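Local coordinates for protein KLLA0E08119p (PDB 3VA7) that probably carboxylates urea to urea-1-carboxylate using ATP, hydrogencarbonate and biotin, as the urea carboxylase part of a longer protein that also has allophanate hydrolase activity, at residues K929-F934 with E1077-T1082; R1049-W1054 with E1087-D1092. One frame throughout, in Å; residues are numbered along the deposited sequence.

Contact 1 of 2, residues K929-F934 with E1077-T1082; sequences KLPMAF and EFYPVT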
loop_
_atom_site.group_PDB
_atom_site.type_symbol
_atom_site.label_atom_id
_atom_site.label_comp_id
_atom_site.label_asym_id
_atom_site.label_seq_id
_atom_site.Cartn_x
_atom_site.Cartn_y
_atom_site.Cartn_z
ATOM N N LYS A 929 15.849 16.534 -10.261
ATOM C CA LYS A 929 15.685 17.804 -9.565
ATOM C C LYS A 929 14.391 17.821 -8.758
ATOM O O LYS A 929 13.259 17.798 -9.325
ATOM C CB LYS A 929 15.728 18.957 -10.572
ATOM C CG LYS A 929 17.173 19.370 -10.851
ATOM C CD LYS A 929 17.328 20.030 -12.176
ATOM C CE LYS A 929 18.826 20.285 -12.405
ATOM N NZ LYS A 929 18.991 20.879 -13.764
ATOM N N LEU A 930 14.544 17.857 -7.439
ATOM C CA LEU A 930 13.425 17.575 -6.563
ATOM C C LEU A 930 13.111 18.743 -5.618
ATOM O O LEU A 930 14.033 19.279 -4.965
ATOM C CB LEU A 930 13.764 16.313 -5.741
ATOM C CG LEU A 930 13.943 14.956 -6.467
ATOM C CD1 LEU A 930 14.095 13.866 -5.471
ATOM C CD2 LEU A 930 12.727 14.659 -7.356
ATOM N N PRO A 931 11.822 19.127 -5.503
ATOM C CA PRO A 931 11.453 20.248 -4.649
ATOM C C PRO A 931 11.653 19.899 -3.195
ATOM O O PRO A 931 11.279 18.818 -2.777
ATOM C CB PRO A 931 9.950 20.406 -4.900
ATOM C CG PRO A 931 9.518 19.078 -5.373
ATOM C CD PRO A 931 10.637 18.462 -6.075
ATOM N N MET A 932 12.192 20.814 -2.403
ATOM C CA MET A 932 12.296 20.549 -0.956
ATOM C C MET A 932 11.938 21.790 -0.114
ATOM O O MET A 932 12.457 22.923 -0.317
ATOM C CB MET A 932 13.694 20.009 -0.632
ATOM C CG MET A 932 13.916 19.662 0.815
ATOM S SD MET A 932 15.562 20.240 1.370
ATOM C CE MET A 932 15.063 21.790 2.000
ATOM N N ALA A 933 11.031 21.575 0.819
ATOM C CA ALA A 933 10.795 22.527 1.904
ATOM C C ALA A 933 11.844 22.455 3.051
ATOM O O ALA A 933 11.975 21.445 3.747
ATOM C CB ALA A 933 9.400 22.380 2.418
ATOM N N PHE A 934 12.618 23.524 3.226
ATOM C CA PHE A 934 13.497 23.651 4.404
ATOM C C PHE A 934 12.793 23.697 5.788
ATOM O O PHE A 934 12.023 24.603 6.092
ATOM C CB PHE A 934 14.426 24.836 4.211
ATOM C CG PHE A 934 15.609 24.824 5.132
ATOM C CD1 PHE A 934 16.615 23.844 4.993
ATOM C CD2 PHE A 934 15.714 25.756 6.165
ATOM C CE1 PHE A 934 17.736 23.806 5.852
ATOM C CE2 PHE A 934 16.825 25.721 7.031
ATOM C CZ PHE A 934 17.829 24.740 6.879
ATOM N N GLU A 1077 19.379 16.611 -7.061
ATOM C CA GLU A 1077 19.581 18.066 -6.717
ATOM C C GLU A 1077 18.332 18.642 -6.058
ATOM O O GLU A 1077 17.217 18.331 -6.460
ATOM C CB GLU A 1077 19.960 18.918 -7.931
ATOM C CG GLU A 1077 21.387 18.681 -8.445
ATOM C CD GLU A 1077 21.796 19.668 -9.584
ATOM O OE1 GLU A 1077 22.270 19.219 -10.656
ATOM O OE2 GLU A 1077 21.647 20.909 -9.392
ATOM N N PHE A 1078 18.498 19.459 -5.040
ATOM C CA PHE A 1078 17.311 20.088 -4.453
ATOM C C PHE A 1078 17.030 21.536 -4.935
ATOM O O PHE A 1078 17.972 22.312 -5.180
ATOM C CB PHE A 1078 17.414 20.045 -2.948
ATOM C CG PHE A 1078 17.263 18.676 -2.376
ATOM C CD1 PHE A 1078 18.223 18.180 -1.500
ATOM C CD2 PHE A 1078 16.144 17.901 -2.692
ATOM C CE1 PHE A 1078 18.096 16.898 -0.971
ATOM C CE2 PHE A 1078 15.982 16.658 -2.166
ATOM C CZ PHE A 1078 16.955 16.116 -1.291
ATOM N N TYR A 1079 15.749 21.876 -5.101
ATOM C CA TYR A 1079 15.350 23.273 -5.315
ATOM C C TYR A 1079 14.313 23.722 -4.279
ATOM O O TYR A 1079 13.451 22.927 -3.843
ATOM C CB TYR A 1079 14.903 23.556 -6.776
ATOM C CG TYR A 1079 13.593 22.912 -7.222
ATOM C CD1 TYR A 1079 12.364 23.546 -6.985
ATOM C CD2 TYR A 1079 13.594 21.656 -7.874
ATOM C CE1 TYR A 1079 11.195 22.959 -7.356
ATOM C CE2 TYR A 1079 12.416 21.049 -8.274
ATOM C CZ TYR A 1079 11.224 21.702 -8.022
ATOM O OH TYR A 1079 10.061 21.108 -8.415
ATOM N N PRO A 1080 14.398 24.987 -3.850
ATOM C CA PRO A 1080 13.522 25.563 -2.758
ATOM C C PRO A 1080 12.050 25.720 -3.121
ATOM O O PRO A 1080 11.756 26.287 -4.155
ATOM C CB PRO A 1080 14.094 26.958 -2.571
ATOM C CG PRO A 1080 14.726 27.257 -3.982
ATOM C CD PRO A 1080 15.395 25.968 -4.326
ATOM N N VAL A 1081 11.168 25.128 -2.319
ATOM C CA VAL A 1081 9.755 25.454 -2.260
ATOM C C VAL A 1081 9.315 25.665 -0.808
ATOM O O VAL A 1081 9.964 25.207 0.183
ATOM C CB VAL A 1081 8.788 24.374 -2.827
ATOM C CG1 VAL A 1081 8.907 24.265 -4.298
ATOM C CG2 VAL A 1081 8.905 22.995 -2.086
ATOM N N THR A 1082 8.190 26.356 -0.714
ATOM C CA THR A 1082 7.508 26.642 0.529
ATOM C C THR A 1082 6.835 25.372 1.039
ATOM O O THR A 1082 6.513 24.517 0.242
ATOM C CB THR A 1082 6.470 27.727 0.178
ATOM O OG1 THR A 1082 7.071 29.004 0.421
ATOM C CG2 THR A 1082 5.158 27.586 0.936
#

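Contact 2 of 2, residues R1049-W1054 with E1087-D1092; sequences RTITAW and EVIIED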
loop_
_atom_site.group_PDB
_atom_site.type_symbol
_atom_site.label_atom_id
_atom_site.label_comp_id
_atom_site.label_asym_id
_atom_site.label_seq_id
_atom_site.Cartn_x
_atom_site.Cartn_y
_atom_site.Cartn_z
ATOM N N ARG A 1049 12.004 18.624 3.723
ATOM C CA ARG A 1049 11.219 17.567 3.121
ATOM C C ARG A 1049 10.984 17.753 1.624
ATOM O O ARG A 1049 10.712 18.861 1.181
ATOM C CB ARG A 1049 9.922 17.391 3.904
ATOM C CG ARG A 1049 9.068 16.239 3.518
ATOM C CD ARG A 1049 7.805 16.130 4.430
ATOM N NE ARG A 1049 7.200 17.413 4.781
ATOM C CZ ARG A 1049 5.951 17.777 4.485
ATOM N NH1 ARG A 1049 5.121 16.940 3.880
ATOM N NH2 ARG A 1049 5.517 18.978 4.845
ATOM N N THR A 1050 11.142 16.653 0.871
ATOM C CA THR A 1050 10.769 16.517 -0.545
ATOM C C THR A 1050 9.585 15.578 -0.685
ATOM O O THR A 1050 8.809 15.353 0.268
ATOM C CB THR A 1050 11.790 15.703 -1.367
ATOM O OG1 THR A 1050 12.950 15.343 -0.593
ATOM C CG2 THR A 1050 12.100 16.341 -2.716
ATOM N N ILE A 1051 9.480 15.020 -1.897
ATOM C CA ILE A 1051 8.539 13.971 -2.238
ATOM C C ILE A 1051 9.271 12.618 -2.181
ATOM O O ILE A 1051 10.463 12.523 -2.532
ATOM C CB ILE A 1051 8.000 14.106 -3.705
ATOM C CG1 ILE A 1051 9.167 13.986 -4.726
ATOM C CG2 ILE A 1051 7.141 15.319 -3.849
ATOM C CD1 ILE A 1051 8.842 14.186 -6.150
ATOM N N THR A 1052 8.527 11.575 -1.820
ATOM C CA THR A 1052 9.053 10.219 -1.784
ATOM C C THR A 1052 9.594 9.810 -3.121
ATOM O O THR A 1052 8.990 10.080 -4.153
ATOM C CB THR A 1052 7.964 9.179 -1.371
ATOM O OG1 THR A 1052 8.584 7.885 -1.270
ATOM C CG2 THR A 1052 6.831 9.156 -2.354
ATOM N N ALA A 1053 10.735 9.161 -3.096
ATOM C CA ALA A 1053 11.282 8.632 -4.303
ATOM C C ALA A 1053 10.879 7.130 -4.393
ATOM O O ALA A 1053 11.654 6.285 -4.902
ATOM C CB ALA A 1053 12.776 8.821 -4.276
ATOM N N TRP A 1054 9.691 6.800 -3.880
ATOM C CA TRP A 1054 9.097 5.481 -4.097
ATOM C C TRP A 1054 7.678 5.613 -4.590
ATOM O O TRP A 1054 6.859 6.218 -3.922
ATOM C CB TRP A 1054 9.083 4.713 -2.801
ATOM C CG TRP A 1054 8.287 3.436 -2.806
ATOM C CD1 TRP A 1054 6.956 3.263 -2.442
ATOM C CD2 TRP A 1054 8.790 2.118 -3.129
ATOM N NE1 TRP A 1054 6.623 1.919 -2.519
ATOM C CE2 TRP A 1054 7.716 1.205 -2.954
ATOM C CE3 TRP A 1054 10.046 1.630 -3.572
ATOM C CZ2 TRP A 1054 7.850 -0.164 -3.221
ATOM C CZ3 TRP A 1054 10.181 0.258 -3.802
ATOM C CH2 TRP A 1054 9.080 -0.625 -3.625
ATOM N N GLU A 1087 3.105 20.802 -0.222
ATOM C CA GLU A 1087 1.946 19.974 -0.058
ATOM C C GLU A 1087 1.124 19.905 -1.370
ATOM O O GLU A 1087 0.408 18.940 -1.582
ATOM C CB GLU A 1087 1.090 20.437 1.135
ATOM C CG GLU A 1087 1.810 20.381 2.457
ATOM C CD GLU A 1087 1.992 18.978 3.072
ATOM O OE1 GLU A 1087 2.721 18.882 4.121
ATOM O OE2 GLU A 1087 1.407 17.984 2.529
ATOM N N VAL A 1088 1.223 20.920 -2.239
ATOM C CA VAL A 1088 0.462 20.892 -3.467
ATOM C C VAL A 1088 1.109 19.777 -4.335
ATOM O O VAL A 1088 0.458 18.817 -4.756
ATOM C CB VAL A 1088 0.353 22.321 -4.144
ATOM C CG1 VAL A 1088 0.052 22.245 -5.685
ATOM C CG2 VAL A 1088 -0.764 23.189 -3.447
ATOM N N ILE A 1089 2.413 19.911 -4.524
ATOM C CA ILE A 1089 3.211 18.982 -5.245
ATOM C C ILE A 1089 3.032 17.542 -4.730
ATOM O O ILE A 1089 2.898 16.640 -5.527
ATOM C CB ILE A 1089 4.722 19.393 -5.247
ATOM C CG1 ILE A 1089 4.947 20.634 -6.138
ATOM C CG2 ILE A 1089 5.616 18.215 -5.755
ATOM C CD1 ILE A 1089 6.181 21.488 -5.713
ATOM N N ILE A 1090 2.999 17.355 -3.412
ATOM C CA ILE A 1090 2.883 16.008 -2.829
ATOM C C ILE A 1090 1.569 15.337 -3.278
ATOM O O ILE A 1090 1.601 14.212 -3.796
ATOM C CB ILE A 1090 3.047 16.019 -1.280
ATOM C CG1 ILE A 1090 4.505 16.204 -0.909
ATOM C CG2 ILE A 1090 2.430 14.799 -0.604
ATOM C CD1 ILE A 1090 4.708 16.453 0.648
ATOM N N GLU A 1091 0.443 16.028 -3.100
ATOM C CA GLU A 1091 -0.856 15.535 -3.567
ATOM C C GLU A 1091 -0.855 15.302 -5.071
ATOM O O GLU A 1091 -1.260 14.238 -5.535
ATOM C CB GLU A 1091 -1.999 16.463 -3.171
ATOM C CG GLU A 1091 -3.317 15.707 -2.902
ATOM C CD GLU A 1091 -4.579 16.633 -2.848
ATOM O OE1 GLU A 1091 -4.418 17.901 -2.839
ATOM O OE2 GLU A 1091 -5.734 16.070 -2.825
ATOM N N ASP A 1092 -0.345 16.252 -5.820
ATOM C CA ASP A 1092 -0.293 16.084 -7.256
ATOM C C ASP A 1092 0.516 14.821 -7.668
ATOM O O ASP A 1092 0.122 14.094 -8.573
ATOM C CB ASP A 1092 0.290 17.329 -7.930
ATOM C CG ASP A 1092 -0.716 18.501 -8.051
ATOM O OD1 ASP A 1092 -1.934 18.343 -7.796
ATOM O OD2 ASP A 1092 -0.259 19.614 -8.447
#

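Contact 1 of 2, residues K929-F934 with E1077-T1082
The Tyr1079 ring lies with one face over Pro931. Pro931 CA sits above the ring centre, and Pro931 CB comes within 3.6 Å of Tyr1079 CZ. Lys929 O is at the ring edge, in its plane, 3.5 Å from Tyr1079 CE2. Pro931 and Tyr1079 extend alongside each other from their strands. Tyr1079 CG stands between its backbone N and carbonyl carbon (chi1 69°), which swings the ring across to the neighbouring strand.

The Phe1078 ring is on the other side of the sheet. Met932 SD lies over one of its faces, 4.5 Å from the Phe1078 ring centroid and 17° off the normal. This is a Met-aromatic contact. Met932 CB packs against Phe1078 CD2 as well, at 3.8 Å. Leu930 O meets the same ring at its edge, in plane.

Four backbone hydrogen bonds join the strands. Leu930 N donates to Glu1077 O (2.9 Å), and Leu930 O accepts from Tyr1079 N. Met932 repeats the pattern with Tyr1079 O and Val1081 N. Each of these two residues thus binds the residues before and after its opposite number, as parallel pairing requires. CA-H...O contacts, such as Pro931 CA to Tyr1079 O, supplement the bonds.

Lys929 and Glu1077 lie alongside each other at one end. Their charges do not touch: Lys929 NZ is 4.8 Å from Glu1077 OE1, so any attraction is loose. On the Pro931 side, Val1081 CG2 packs on Pro931 CB, and helix 1083-1094 closes over this face with Leu1086 and Ile1089. Leu930 and Phe1078 face strand 1031-1034 instead. The arrangement is a parallel strand pair within a mixed beta sheet, and 929-934 belongs to the carboxyltransferase subdomain C and D family region.

Contact 2 of 2, residues R1049-W1054 with E1087-D1092
Arg1049 and Glu1087 form the salt bridge of this contact. The guanidinium group approaches end-on, and both its terminal nitrogens bind one oxygen. Arg1049 NH2 is 2.9 Å from Glu1087 OE1, and Arg1049 NH1 is 3.1 Å from Glu1087 OE1. The oxygen lies almost in the guanidinium plane. Both nitrogens reach it from the same face of the carboxylate, above its plane, and the two flat groups are turned 46° apart. Both bonds are somewhat bent. The Arg1049 chain leaves the backbone extended and then bends at chi3 (39°), which turns its end to the acid. The Glu1087 chain folds at chi2 (-75°), which brings the carboxylate round to the arginine. Arg1049 NE makes a separate salt bridge with Asp936, so acids hold the guanidinium at two positions. This should stabilise its positive charge and fix its rotation.

Apolar contacts join the loop to the helix beside the ion pair. Ile1051 CG2 touches Ile1089 CG2 at 3.8 Å and Ile1090 CG1 at 4.0 Å. Ile1051 lies athwart Ile1089, while it and Ile1090 point opposite ways as they pass. The Ile1090 CD1 methyl continues to the guanidinium and packs near Arg1049 NH1.

Arg1049 is the last residue of strand 1045-1049, and the loop runs on from it past helix 1083-1094. Helix 937-949 flanks the arginine through Lys938 and Thr939. Ile1051 also rests on Leu930 of strand 922-934, while Ile1089 reaches Pro931 of that strand and Val1081 of strand 1075-1081.

Contacts 1 and 2 adjoin, with centres about 10 Å apart. Strand 922-934 lies between the partners: it pairs with 1075-1081 in contact 1 and with 1045-1049, which leads into contact 2. Ala933 N is 2.8 Å from Arg1049 O, a probable hydrogen bond that joins the two directly. Helix 1083-1094 follows strand 1075-1081 in the chain, so the second segments of both contacts are consecutive elements. Thr1050 packs on Leu930 and Phe1078. The bound urea is not touched by either contact: it is about 13 Å from the Phe1078 side chain and about 13 Å from that of Thr1050.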